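PDB 7KV1: SusD family protein from Bacteroides uniformis, which probably binds beta-glucans at the bacterial surface as a SusD-like glycan-binding protein, helping this gut bacterium to capture them. Local coordinates for residues D332-M337 / T368-D373; G66-L71 / G309-T314; M337-E342 / A356-I361. All coordinates share one frame; numbering follows the deposited sequence.

Interaction 1: D332-M337 / T368-D373; sequences DGWGFM and TKRYQD
W334 meets R370 of the facing loop through its carbonyl, and its indole is tied back to D332. D332 OD2 takes W334 NE1 at 3.0 Å through its anti lone pair, with the acceptor in the indole plane, which should fix the ring's rotation. R370 NH1 donates to W334 O at 2.9 Å with an N-H...O angle of 153°. The donor is tilted from the carbonyl plane, and the C=O...N angle is 116°. The arginine chain runs extended from CG to NE, with CD passing 3.3 Å from W334 O. With an alanine in place of R370, W334 O would probably lose this donor, and G335 would lose the cover of the arginine's CD. G335, at positive phi, has its CA 4.3 Å from R370 CD, and a beta-carbon there would run into that atom. Its carbonyl is joined to the other loop by one water, which donates to G335 O at 2.9 Å and to Y371 O at 2.6 Å. Next along, F336 sends its ring to W95, which it meets edge to face. The arrangement is loop-on-loop packing within the SusD family region, an irregular segment against the type II beta turn R370-D373.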
loop_
_atom_site.group_PDB
_atom_site.type_symbol
_atom_site.label_atom_id
_atom_site.label_comp_id
_atom_site.label_asym_id
_atom_site.label_seq_id
_atom_site.Cartn_x
_atom_site.Cartn_y
_atom_site.Cartn_z
ATOM N N ASP A 332 20.294 -3.948 14.800
ATOM C CA ASP A 332 19.173 -3.231 15.449
ATOM C C ASP A 332 17.846 -3.855 15.006
ATOM O O ASP A 332 17.655 -4.090 13.780
ATOM C CB ASP A 332 19.171 -1.747 15.094
ATOM C CG ASP A 332 19.867 -0.884 16.132
ATOM O OD1 ASP A 332 21.025 -1.206 16.475
ATOM O OD2 ASP A 332 19.243 0.097 16.590
ATOM N N GLY A 333 16.965 -4.070 15.961
ATOM C CA GLY A 333 15.560 -4.423 15.715
ATOM C C GLY A 333 14.703 -3.671 16.699
ATOM O O GLY A 333 14.971 -3.757 17.901
ATOM N N TRP A 334 13.721 -2.909 16.222
ATOM C CA TRP A 334 12.964 -1.978 17.092
ATOM C C TRP A 334 11.639 -2.579 17.570
ATOM O O TRP A 334 11.001 -1.952 18.412
ATOM C CB TRP A 334 12.788 -0.651 16.388
ATOM C CG TRP A 334 14.105 0.025 16.160
ATOM C CD1 TRP A 334 15.342 -0.373 16.595
ATOM C CD2 TRP A 334 14.306 1.257 15.452
ATOM N NE1 TRP A 334 16.293 0.505 16.145
ATOM C CE2 TRP A 334 15.689 1.520 15.468
ATOM C CE3 TRP A 334 13.458 2.136 14.785
ATOM C CZ2 TRP A 334 16.236 2.644 14.860
ATOM C CZ3 TRP A 334 13.996 3.241 14.170
ATOM C CH2 TRP A 334 15.366 3.498 14.230
ATOM N N GLY A 335 11.291 -3.773 17.111
ATOM C CA GLY A 335 10.165 -4.507 17.712
ATOM C C GLY A 335 8.814 -3.875 17.403
ATOM O O GLY A 335 7.880 -4.154 18.143
ATOM N N PHE A 336 8.690 -3.099 16.333
ATOM C CA PHE A 336 7.361 -2.682 15.816
ATOM C C PHE A 336 6.724 -3.805 14.990
ATOM O O PHE A 336 7.444 -4.694 14.515
ATOM C CB PHE A 336 7.448 -1.417 14.987
ATOM C CG PHE A 336 7.826 -0.229 15.815
ATOM C CD1 PHE A 336 6.880 0.381 16.618
ATOM C CD2 PHE A 336 9.121 0.263 15.787
ATOM C CE1 PHE A 336 7.224 1.491 17.369
ATOM C CE2 PHE A 336 9.467 1.352 16.578
ATOM C CZ PHE A 336 8.521 1.954 17.365
ATOM N N MET A 337 5.389 -3.765 14.867
ATOM C CA MET A 337 4.585 -4.733 14.079
ATOM C C MET A 337 4.848 -6.167 14.519
ATOM O O MET A 337 5.041 -7.038 13.664
ATOM C CB MET A 337 4.884 -4.601 12.588
ATOM C CG MET A 337 4.577 -3.216 12.058
ATOM S SD MET A 337 2.879 -3.103 11.439
ATOM C CE MET A 337 3.096 -3.918 9.860
ATOM N N THR A 368 15.369 -9.363 23.662
ATOM C CA THR A 368 14.720 -8.393 24.567
ATOM C C THR A 368 13.302 -8.175 24.048
ATOM O O THR A 368 13.172 -7.510 23.005
ATOM C CB THR A 368 15.529 -7.105 24.657
ATOM O OG1 THR A 368 16.836 -7.544 25.044
ATOM C CG2 THR A 368 14.900 -6.123 25.617
ATOM N N LYS A 369 12.322 -8.780 24.717
ATOM C CA LYS A 369 10.883 -8.623 24.420
ATOM C C LYS A 369 10.494 -7.158 24.607
ATOM O O LYS A 369 10.817 -6.549 25.635
ATOM C CB LYS A 369 10.014 -9.513 25.298
ATOM C CG LYS A 369 10.100 -10.998 24.985
ATOM C CD LYS A 369 9.141 -11.779 25.840
ATOM C CE LYS A 369 9.448 -13.257 25.901
ATOM N NZ LYS A 369 8.315 -13.999 26.510
ATOM N N ARG A 370 9.856 -6.610 23.591
ATOM C CA ARG A 370 9.322 -5.239 23.604
ATOM C C ARG A 370 7.801 -5.339 23.768
ATOM O O ARG A 370 7.274 -6.439 24.062
ATOM C CB ARG A 370 9.834 -4.502 22.377
ATOM C CG ARG A 370 11.241 -3.944 22.549
ATOM C CD ARG A 370 11.688 -3.042 21.410
ATOM N NE ARG A 370 12.791 -2.205 21.875
ATOM C CZ ARG A 370 13.155 -1.020 21.385
ATOM N NH1 ARG A 370 12.547 -0.491 20.339
ATOM N NH2 ARG A 370 14.141 -0.347 21.970
ATOM N N TYR A 371 7.138 -4.200 23.778
ATOM C CA TYR A 371 5.693 -4.079 24.052
ATOM C C TYR A 371 4.922 -4.938 23.034
ATOM O O TYR A 371 5.252 -4.884 21.825
ATOM C CB TYR A 371 5.316 -2.602 24.053
ATOM C CG TYR A 371 3.875 -2.328 24.392
ATOM C CD1 TYR A 371 3.272 -2.915 25.495
ATOM C CD2 TYR A 371 3.109 -1.502 23.582
ATOM C CE1 TYR A 371 1.935 -2.690 25.776
ATOM C CE2 TYR A 371 1.781 -1.236 23.879
ATOM C CZ TYR A 371 1.196 -1.835 24.983
ATOM O OH TYR A 371 -0.110 -1.586 25.256
ATOM N N GLN A 372 3.988 -5.755 23.535
ATOM C CA GLN A 372 3.033 -6.566 22.719
ATOM C C GLN A 372 3.777 -7.679 21.963
ATOM O O GLN A 372 3.243 -8.173 20.950
ATOM C CB GLN A 372 2.221 -5.666 21.769
ATOM C CG GLN A 372 1.508 -4.521 22.467
ATOM C CD GLN A 372 0.889 -3.568 21.478
ATOM O OE1 GLN A 372 1.581 -2.934 20.676
ATOM N NE2 GLN A 372 -0.429 -3.447 21.557
ATOM N N ASP A 373 4.960 -8.088 22.435
ATOM C CA ASP A 373 5.733 -9.196 21.836
ATOM C C ASP A 373 4.850 -10.466 21.709
ATOM O O ASP A 373 4.082 -10.767 22.649
ATOM C CB ASP A 373 6.964 -9.544 22.672
ATOM C CG ASP A 373 7.782 -10.649 22.036
ATOM O OD1 ASP A 373 8.439 -10.397 20.994
ATOM O OD2 ASP A 373 7.677 -11.772 22.534
HETATM O O HOH W 1 7.334 -5.771 20.481
#

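Interaction 2: G66-L71 / G309-T314; sequences GQYNAL and GTVLPT
T310 OG1 is gripped by two groups next to the point where L312 meets A70: it accepts the backbone N-H of L312 at 3.0 Å, at an angle of 164°, and it is also hydrogen-bonded to D62 OD2. The first bond caps the turn leading into helix 312-315; the second ties that turn to the N-terminal part of the chain. Between 66-71 and 309-314 themselves the contact is apolar. The larger part is V311 against Y68. V311 CG2 lies over one face of the tyrosine ring, 3.9 Å from the centroid of Y68 and 16° off the ring normal, a CH-pi contact displaced toward the rim. The other branch, V311 CG1, presses closer, 3.4 Å from Y68 CD1, which is tight for two carbons. Both methyls can reach the ring because CG1 stands between the backbone N and the carbonyl carbon (chi1 68°), with CG2 anti to the N; the two side chains meet at a slant. A smaller patch follows at A70, whose CB meets L312 CD1 at 4.0 Å. N69 points away from this packing: its OD1 accepts a weak bond from A70 N at 2.9 Å, while ND2 is bound by D74 OD2. The contact thus joins the loop ahead of helix 71-76, with A70 as that helix's N-cap, to the entry of helix 312-315, while N69 and L71 lean on helix 110-129 from the same loop.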
loop_
_atom_site.group_PDB
_atom_site.type_symbol
_atom_site.label_atom_id
_atom_site.label_comp_id
_atom_site.label_asym_id
_atom_site.label_seq_id
_atom_site.Cartn_x
_atom_site.Cartn_y
_atom_site.Cartn_z
ATOM N N GLY A 66 11.979 13.374 9.068
ATOM C CA GLY A 66 11.863 13.726 10.497
ATOM C C GLY A 66 11.980 12.502 11.393
ATOM O O GLY A 66 12.668 12.580 12.426
ATOM N N GLN A 67 11.316 11.408 11.026
ATOM C CA GLN A 67 11.337 10.136 11.782
ATOM C C GLN A 67 11.047 8.985 10.813
ATOM O O GLN A 67 10.458 9.238 9.752
ATOM C CB GLN A 67 10.320 10.199 12.922
ATOM C CG GLN A 67 10.608 9.211 14.043
ATOM C CD GLN A 67 10.116 9.699 15.384
ATOM O OE1 GLN A 67 9.249 10.570 15.483
ATOM N NE2 GLN A 67 10.664 9.119 16.438
ATOM N N TYR A 68 11.439 7.765 11.185
ATOM C CA TYR A 68 11.302 6.539 10.358
ATOM C C TYR A 68 9.818 6.138 10.241
ATOM O O TYR A 68 9.060 6.175 11.214
ATOM C CB TYR A 68 12.226 5.444 10.895
ATOM C CG TYR A 68 13.683 5.716 10.594
ATOM C CD1 TYR A 68 14.118 5.840 9.282
ATOM C CD2 TYR A 68 14.613 5.908 11.603
ATOM C CE1 TYR A 68 15.441 6.117 8.977
ATOM C CE2 TYR A 68 15.944 6.180 11.316
ATOM C CZ TYR A 68 16.360 6.285 9.998
ATOM O OH TYR A 68 17.661 6.544 9.674
ATOM N N ASN A 69 9.430 5.718 9.040
ATOM C CA ASN A 69 8.028 5.358 8.707
ATOM C C ASN A 69 8.037 4.364 7.539
ATOM O O ASN A 69 9.114 4.170 6.941
ATOM C CB ASN A 69 7.222 6.617 8.404
ATOM C CG ASN A 69 5.741 6.322 8.310
ATOM O OD1 ASN A 69 5.253 5.374 8.930
ATOM N ND2 ASN A 69 5.024 7.113 7.533
ATOM N N ALA A 70 6.893 3.737 7.240
ATOM C CA ALA A 70 6.750 2.777 6.126
ATOM C C ALA A 70 5.279 2.726 5.710
ATOM O O ALA A 70 4.401 2.761 6.585
ATOM C CB ALA A 70 7.266 1.425 6.543
ATOM N N LEU A 71 5.028 2.637 4.415
ATOM C CA LEU A 71 3.648 2.666 3.859
ATOM C C LEU A 71 2.885 1.425 4.344
ATOM O O LEU A 71 1.649 1.535 4.515
ATOM C CB LEU A 71 3.724 2.723 2.330
ATOM C CG LEU A 71 4.289 4.037 1.772
ATOM C CD1 LEU A 71 4.390 3.994 0.261
ATOM C CD2 LEU A 71 3.428 5.217 2.203
ATOM N N GLY A 309 18.747 2.512 0.895
ATOM C CA GLY A 309 17.850 1.365 1.140
ATOM C C GLY A 309 16.690 1.739 2.050
ATOM O O GLY A 309 16.424 2.928 2.210
ATOM N N THR A 310 16.021 0.758 2.648
ATOM C CA THR A 310 14.810 0.989 3.472
ATOM C C THR A 310 15.120 0.579 4.902
ATOM O O THR A 310 15.875 -0.396 5.076
ATOM C CB THR A 310 13.585 0.207 2.971
ATOM O OG1 THR A 310 12.586 0.304 3.988
ATOM C CG2 THR A 310 13.870 -1.254 2.690
ATOM N N VAL A 311 14.532 1.278 5.871
ATOM C CA VAL A 311 14.703 0.996 7.323
ATOM C C VAL A 311 13.695 -0.079 7.753
ATOM O O VAL A 311 13.737 -0.534 8.922
ATOM C CB VAL A 311 14.534 2.300 8.134
ATOM C CG1 VAL A 311 13.112 2.835 8.097
ATOM C CG2 VAL A 311 14.975 2.144 9.566
ATOM N N LEU A 312 12.780 -0.455 6.860
ATOM C CA LEU A 312 11.589 -1.220 7.286
ATOM C C LEU A 312 12.034 -2.465 8.052
ATOM O O LEU A 312 11.484 -2.772 9.108
ATOM C CB LEU A 312 10.721 -1.558 6.071
ATOM C CG LEU A 312 9.692 -2.650 6.334
ATOM C CD1 LEU A 312 8.696 -2.212 7.403
ATOM C CD2 LEU A 312 8.966 -2.993 5.047
ATOM N N PRO A 313 13.002 -3.265 7.564
ATOM C CA PRO A 313 13.399 -4.477 8.288
ATOM C C PRO A 313 13.952 -4.195 9.699
ATOM O O PRO A 313 13.740 -5.000 10.611
ATOM C CB PRO A 313 14.426 -5.145 7.339
ATOM C CG PRO A 313 14.080 -4.589 5.989
ATOM C CD PRO A 313 13.648 -3.158 6.252
ATOM N N THR A 314 14.514 -3.004 9.915
ATOM C CA THR A 314 14.947 -2.590 11.267
ATOM C C THR A 314 13.710 -2.360 12.127
ATOM O O THR A 314 13.718 -2.810 13.274
ATOM C CB THR A 314 15.827 -1.341 11.250
ATOM O OG1 THR A 314 17.028 -1.708 10.563
ATOM C CG2 THR A 314 16.093 -0.820 12.651
#

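Interaction 3: M337-E342 / A356-I361; sequences MPMRLE and ATCWVI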
loop_
_atom_site.group_PDB
_atom_site.type_symbol
_atom_site.label_atom_id
_atom_site.label_comp_id
_atom_site.label_asym_id
_atom_site.label_seq_id
_atom_site.Cartn_x
_atom_site.Cartn_y
_atom_site.Cartn_z
ATOM N N MET A 337 5.389 -3.765 14.867
ATOM C CA MET A 337 4.585 -4.733 14.079
ATOM C C MET A 337 4.848 -6.167 14.519
ATOM O O MET A 337 5.041 -7.038 13.664
ATOM C CB MET A 337 4.884 -4.601 12.588
ATOM C CG MET A 337 4.577 -3.216 12.058
ATOM S SD MET A 337 2.879 -3.103 11.439
ATOM C CE MET A 337 3.096 -3.918 9.860
ATOM N N PRO A 338 4.790 -6.500 15.835
ATOM C CA PRO A 338 4.611 -7.885 16.229
ATOM C C PRO A 338 3.378 -8.402 15.484
ATOM O O PRO A 338 2.319 -7.713 15.476
ATOM C CB PRO A 338 4.326 -7.891 17.728
ATOM C CG PRO A 338 4.599 -6.502 18.205
ATOM C CD PRO A 338 4.824 -5.608 16.997
ATOM N N MET A 339 3.520 -9.573 14.882
ATOM C CA MET A 339 2.383 -10.252 14.232
ATOM C C MET A 339 1.472 -10.892 15.292
ATOM O O MET A 339 1.971 -11.675 16.160
ATOM C CB MET A 339 2.826 -11.322 13.237
ATOM C CG MET A 339 1.633 -11.793 12.413
ATOM S SD MET A 339 2.127 -12.890 11.140
ATOM C CE MET A 339 2.963 -11.697 10.105
ATOM N N ARG A 340 0.162 -10.679 15.169
ATOM C CA ARG A 340 -0.816 -11.279 16.121
ATOM C C ARG A 340 -0.828 -12.791 15.939
ATOM O O ARG A 340 -0.685 -13.265 14.787
ATOM C CB ARG A 340 -2.227 -10.714 15.974
ATOM C CG ARG A 340 -2.256 -9.230 16.271
ATOM C CD ARG A 340 -3.464 -8.463 15.750
ATOM N NE ARG A 340 -4.673 -8.748 16.472
ATOM C CZ ARG A 340 -5.640 -7.852 16.716
ATOM N NH1 ARG A 340 -5.507 -6.574 16.377
ATOM N NH2 ARG A 340 -6.697 -8.235 17.393
ATOM N N LEU A 341 -1.022 -13.509 17.043
ATOM C CA LEU A 341 -1.149 -14.989 17.026
ATOM C C LEU A 341 -2.335 -15.385 16.143
ATOM O O LEU A 341 -2.264 -16.390 15.424
ATOM C CB LEU A 341 -1.332 -15.505 18.464
ATOM C CG LEU A 341 -1.469 -17.029 18.615
ATOM C CD1 LEU A 341 -0.309 -17.774 17.951
ATOM C CD2 LEU A 341 -1.570 -17.414 20.093
ATOM N N GLU A 342 -3.413 -14.632 16.219
ATOM C CA GLU A 342 -4.639 -14.847 15.417
ATOM C C GLU A 342 -4.265 -14.801 13.928
ATOM O O GLU A 342 -4.797 -15.577 13.138
ATOM C CB GLU A 342 -5.673 -13.807 15.875
ATOM C CG GLU A 342 -5.973 -13.816 17.395
ATOM C CD GLU A 342 -4.966 -13.333 18.469
ATOM O OE1 GLU A 342 -4.240 -12.336 18.275
ATOM O OE2 GLU A 342 -4.945 -13.944 19.572
ATOM N N ALA A 356 5.847 -18.233 4.630
ATOM C CA ALA A 356 6.415 -17.053 3.920
ATOM C C ALA A 356 5.940 -15.748 4.571
ATOM O O ALA A 356 6.509 -14.681 4.245
ATOM C CB ALA A 356 6.023 -17.030 2.468
ATOM N N THR A 357 4.924 -15.813 5.413
ATOM C CA THR A 357 4.278 -14.598 6.000
ATOM C C THR A 357 4.791 -14.401 7.426
ATOM O O THR A 357 5.047 -13.255 7.833
ATOM C CB THR A 357 2.750 -14.718 5.909
ATOM O OG1 THR A 357 2.386 -14.729 4.527
ATOM C CG2 THR A 357 2.054 -13.586 6.617
ATOM N N CYS A 358 4.894 -15.496 8.166
ATOM C CA CYS A 358 5.047 -15.512 9.630
ATOM C C CYS A 358 6.444 -16.013 9.965
ATOM O O CYS A 358 6.730 -17.191 9.703
ATOM C CB CYS A 358 3.985 -16.389 10.283
ATOM S SG CYS A 358 2.289 -15.988 9.788
ATOM N N TRP A 359 7.291 -15.145 10.504
ATOM C CA TRP A 359 8.602 -15.538 11.079
ATOM C C TRP A 359 8.387 -15.869 12.548
ATOM O O TRP A 359 8.128 -14.940 13.327
ATOM C CB TRP A 359 9.609 -14.421 10.872
ATOM C CG TRP A 359 10.920 -14.637 11.550
ATOM C CD1 TRP A 359 11.477 -15.820 11.960
ATOM C CD2 TRP A 359 11.869 -13.604 11.855
ATOM N NE1 TRP A 359 12.717 -15.591 12.490
ATOM C CE2 TRP A 359 12.986 -14.240 12.430
ATOM C CE3 TRP A 359 11.876 -12.215 11.689
ATOM C CZ2 TRP A 359 14.072 -13.506 12.895
ATOM C CZ3 TRP A 359 12.971 -11.493 12.109
ATOM C CH2 TRP A 359 14.059 -12.142 12.692
ATOM N N VAL A 360 8.366 -17.157 12.887
ATOM C CA VAL A 360 8.053 -17.630 14.258
ATOM C C VAL A 360 9.398 -17.865 14.941
ATOM O O VAL A 360 10.202 -18.657 14.411
ATOM C CB VAL A 360 7.209 -18.914 14.272
ATOM C CG1 VAL A 360 7.024 -19.432 15.696
ATOM C CG2 VAL A 360 5.856 -18.720 13.604
ATOM N N ILE A 361 9.628 -17.209 16.065
ATOM C CA ILE A 361 10.860 -17.422 16.878
ATOM C C ILE A 361 10.506 -18.376 18.026
ATOM O O ILE A 361 9.548 -18.110 18.729
ATOM C CB ILE A 361 11.411 -16.056 17.303
ATOM C CG1 ILE A 361 11.729 -15.243 16.037
ATOM C CG2 ILE A 361 12.609 -16.235 18.231
ATOM C CD1 ILE A 361 12.343 -13.907 16.259
#
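M339 packs against T357 and C358 where helix 353-357 passes directly into strand 358-360, one half of a two-stranded antiparallel sheet whose partner is strand 376-378. C358 is the first residue to leave helical geometry, so the methionine covers the helix-to-strand junction itself. The interface is small, 109 Å² counted over both sides, and M339 supplies more than half of it.

The contact across the two segments is one of van der Waals packing. CG of M339 is anti to the backbone N (chi1 -169°) and the chain stays extended through chi2, carrying the sulfur across to the junction. It then bends at chi3 (-70°), which directs CE toward T357. There CE lies 3.5 Å from T357 O, a close methyl-to-carbonyl approach, and 4.1 Å from T357 CG2, the two side chains crossing at about a right angle.

Polar bonds to other parts of the chain hold both partners in place. T357 OG1 is hydrogen-bonded to R353 O, one turn back in the helix, which is consistent with holding the rotation that turns CG2 to M339 CE. M339 O is bound by T374 OG1, its backbone pairs with I376, and its side chain also touches I376 and L378; the side chain thus packs against residues of both strands.

Sulfur meets sulfur at the remaining point. C358 places SG beside its own backbone N and anti to the carbonyl carbon; it also touches Y344, and M339 SD lies 3.4 Å from C358 SG.

In the fold
Interactions 1 and 2 meet directly, their centres about 15 Å apart: W334 N lies 2.9 Å from T314 O, a probable hydrogen bond, and W334 CH2 packs 3.6 Å from Y68 CD2. Indole and tyrosine thereby carry the packing from one contact into the other. Interaction 3 is nested in the loop that interaction 1 closes. The two share M337, their centres are about 12 Å apart, and Q372 O comes within 3.4 Å of P338 CB. Interactions 2 and 3 do not touch, their nearest atoms being about 6 Å apart. The cobalt hexammine pocket, lined by residues such as F266, R267 and Y408, draws none of its residues from the segments described.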